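Peptidase M14, carboxypeptidase A (Thermoplasmatales archaeon SCGC AB-540-F20, PDB 4XED) is probably a zinc-type metallocarboxypeptidase that trims residues from peptide C-termini, represented here by its calcium-bound PKD domain, a beta-sandwich module probably used in binding. Local coordinates at residues 10-15 against 24-29. Sequence-based numbering, arbitrary orientation.
Sequences PNVTGP and YNYTFV
The ring of Tyr26 meets Pro15 at its edge: Pro15 O lies in the ring plane, and Tyr26 OH donates to it over 2.7 Å. The hydroxyl sits in the carbonyl plane, on a lone pair. Tyr26 CG stands beside the backbone N (chi1 -65°), which carries the ring along Gly14 to this carbonyl. Gly14 CA is 3.7 Å from Tyr26 CD1, and a beta carbon on Gly14 would clash there. Pro15 CG approaches the Tyr24 ring obliquely, 3.8 Å from Tyr24 CD1; Tyr24 OH is hydrogen-bonded to Asn19 N. Val12 and Phe28 run alongside each other: Val12 CG2 meets the ring obliquely at Phe28 CD2 (3.7 Å), and Val12 CG1 lies near Phe28 CE2. Both also touch Ala78 of strand 72-82, in the other sheet. Leu93 and Val95 of strand 91-97 touch Tyr26.

Strand 11-13, at the sheet edge, pairs antiparallel with the central strand 24-29, which hydrogen-bonds to strand 62-66 on its other side. Asn11 with Val29 and Thr13 with Thr27 are hydrogen-bonded pairs; Thr27 N to Thr13 O is 2.8 Å and nearly straight (175°). Where this pairing ends, a water donates to Thr13 O and Asn25 O and accepts from Thr27 OG1.

A phenylalanine in place of Tyr26 would probably leave Pro15 O without this donor and the chain at Gly14-Pro15 less firmly held. Thus Val12, Tyr26 and Phe28 face the apolar sandwich interior, whereas Asn11, Thr13, Thr27 and Val29 lie on the other, more exposed face. The hydroxyl of the buried Tyr26 extends the hairpin's bonding beyond the last backbone pair.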
loop_
_atom_site.group_PDB
_atom_site.type_symbol
_atom_site.label_atom_id
_atom_site.label_comp_id
_atom_site.label_asym_id
_atom_site.label_seq_id
_atom_site.Cartn_x
_atom_site.Cartn_y
_atom_site.Cartn_z
ATOM N N PRO A 10 1.536 -5.236 -5.418
ATOM C CA PRO A 10 0.570 -5.317 -4.327
ATOM C C PRO A 10 -0.851 -4.977 -4.705
ATOM O O PRO A 10 -1.109 -4.189 -5.620
ATOM C CB PRO A 10 1.104 -4.299 -3.312
ATOM C CG PRO A 10 2.596 -4.249 -3.585
ATOM C CD PRO A 10 2.679 -4.361 -5.059
ATOM N N ASN A 11 -1.756 -5.561 -3.936
ATOM C CA ASN A 11 -3.166 -5.230 -3.966
ATOM C C ASN A 11 -3.501 -4.343 -2.763
ATOM O O ASN A 11 -3.008 -4.568 -1.663
ATOM C CB ASN A 11 -3.994 -6.512 -3.908
ATOM C CG ASN A 11 -3.878 -7.337 -5.145
ATOM O OD1 ASN A 11 -4.518 -7.039 -6.160
ATOM N ND2 ASN A 11 -2.973 -8.311 -5.122
ATOM N N VAL A 12 -4.399 -3.375 -2.996
ATOM C CA VAL A 12 -4.884 -2.435 -1.991
ATOM C C VAL A 12 -6.409 -2.373 -2.026
ATOM O O VAL A 12 -6.956 -2.006 -3.064
ATOM C CB VAL A 12 -4.360 -0.988 -2.264
ATOM C CG1 VAL A 12 -4.794 -0.052 -1.146
ATOM C CG2 VAL A 12 -2.858 -0.957 -2.526
ATOM N N THR A 13 -7.088 -2.735 -0.943
ATOM C CA THR A 13 -8.540 -2.579 -0.906
ATOM C C THR A 13 -8.961 -1.762 0.304
ATOM O O THR A 13 -8.335 -1.825 1.361
ATOM C CB THR A 13 -9.301 -3.952 -0.933
ATOM O OG1 THR A 13 -8.957 -4.728 0.216
ATOM C CG2 THR A 13 -8.969 -4.729 -2.189
ATOM N N GLY A 14 -10.054 -1.029 0.153
ATOM C CA GLY A 14 -10.620 -0.269 1.250
ATOM C C GLY A 14 -11.577 0.738 0.646
ATOM O O GLY A 14 -11.856 0.704 -0.556
ATOM N N PRO A 15 -12.133 1.620 1.498
ATOM C CA PRO A 15 -13.144 2.574 1.025
ATOM C C PRO A 15 -12.586 3.546 -0.010
ATOM O O PRO A 15 -11.513 4.125 0.176
ATOM C CB PRO A 15 -13.538 3.313 2.286
ATOM C CG PRO A 15 -13.080 2.534 3.370
ATOM C CD PRO A 15 -11.938 1.684 2.942
ATOM N N TYR A 24 -10.025 5.677 7.866
ATOM C CA TYR A 24 -10.419 4.494 7.074
ATOM C C TYR A 24 -9.290 3.476 7.007
ATOM O O TYR A 24 -8.120 3.843 7.058
ATOM C CB TYR A 24 -10.849 4.927 5.662
ATOM C CG TYR A 24 -12.093 5.814 5.680
ATOM C CD1 TYR A 24 -13.377 5.280 5.910
ATOM C CD2 TYR A 24 -11.990 7.169 5.461
ATOM C CE1 TYR A 24 -14.497 6.076 5.931
ATOM C CE2 TYR A 24 -13.108 7.987 5.504
ATOM C CZ TYR A 24 -14.353 7.428 5.729
ATOM O OH TYR A 24 -15.457 8.248 5.741
ATOM N N ASN A 25 -9.663 2.204 6.897
ATOM C CA ASN A 25 -8.711 1.081 6.875
ATOM C C ASN A 25 -8.479 0.554 5.478
ATOM O O ASN A 25 -9.418 0.312 4.731
ATOM C CB ASN A 25 -9.274 -0.079 7.697
ATOM C CG ASN A 25 -9.396 0.248 9.137
ATOM O OD1 ASN A 25 -8.463 0.757 9.741
ATOM N ND2 ASN A 25 -10.533 -0.062 9.715
ATOM N N TYR A 26 -7.206 0.342 5.161
ATOM C CA TYR A 26 -6.766 -0.204 3.875
ATOM C C TYR A 26 -5.990 -1.502 4.096
ATOM O O TYR A 26 -5.120 -1.577 4.953
ATOM C CB TYR A 26 -5.961 0.878 3.087
ATOM C CG TYR A 26 -6.906 2.006 2.768
ATOM C CD1 TYR A 26 -7.678 1.995 1.623
ATOM C CD2 TYR A 26 -7.119 3.028 3.677
ATOM C CE1 TYR A 26 -8.656 2.939 1.403
ATOM C CE2 TYR A 26 -8.088 4.024 3.451
ATOM C CZ TYR A 26 -8.855 3.955 2.334
ATOM O OH TYR A 26 -9.823 4.936 2.141
ATOM N N THR A 27 -6.333 -2.483 3.278
ATOM C CA THR A 27 -5.731 -3.802 3.330
ATOM C C THR A 27 -4.740 -3.932 2.179
ATOM O O THR A 27 -5.098 -3.681 1.018
ATOM C CB THR A 27 -6.810 -4.880 3.217
ATOM O OG1 THR A 27 -7.729 -4.739 4.298
ATOM C CG2 THR A 27 -6.185 -6.258 3.226
ATOM N N PHE A 28 -3.498 -4.315 2.505
ATOM C CA PHE A 28 -2.411 -4.423 1.531
ATOM C C PHE A 28 -1.920 -5.855 1.534
ATOM O O PHE A 28 -1.692 -6.438 2.616
ATOM C CB PHE A 28 -1.239 -3.507 1.902
ATOM C CG PHE A 28 -1.593 -2.039 1.923
ATOM C CD1 PHE A 28 -2.172 -1.456 3.037
ATOM C CD2 PHE A 28 -1.330 -1.218 0.843
ATOM C CE1 PHE A 28 -2.514 -0.117 3.070
ATOM C CE2 PHE A 28 -1.676 0.124 0.871
ATOM C CZ PHE A 28 -2.259 0.659 2.004
ATOM N N VAL A 29 -1.685 -6.413 0.355
ATOM C CA VAL A 29 -1.033 -7.720 0.320
ATOM C C VAL A 29 -0.388 -8.008 -1.017
ATOM O O VAL A 29 -0.895 -7.618 -2.072
ATOM C CB VAL A 29 -2.024 -8.872 0.653
ATOM C CG1 VAL A 29 -3.141 -8.941 -0.368
ATOM C CG2 VAL A 29 -1.316 -10.237 0.792
HETATM O O HOH W 1 -9.665 -2.605 4.171
#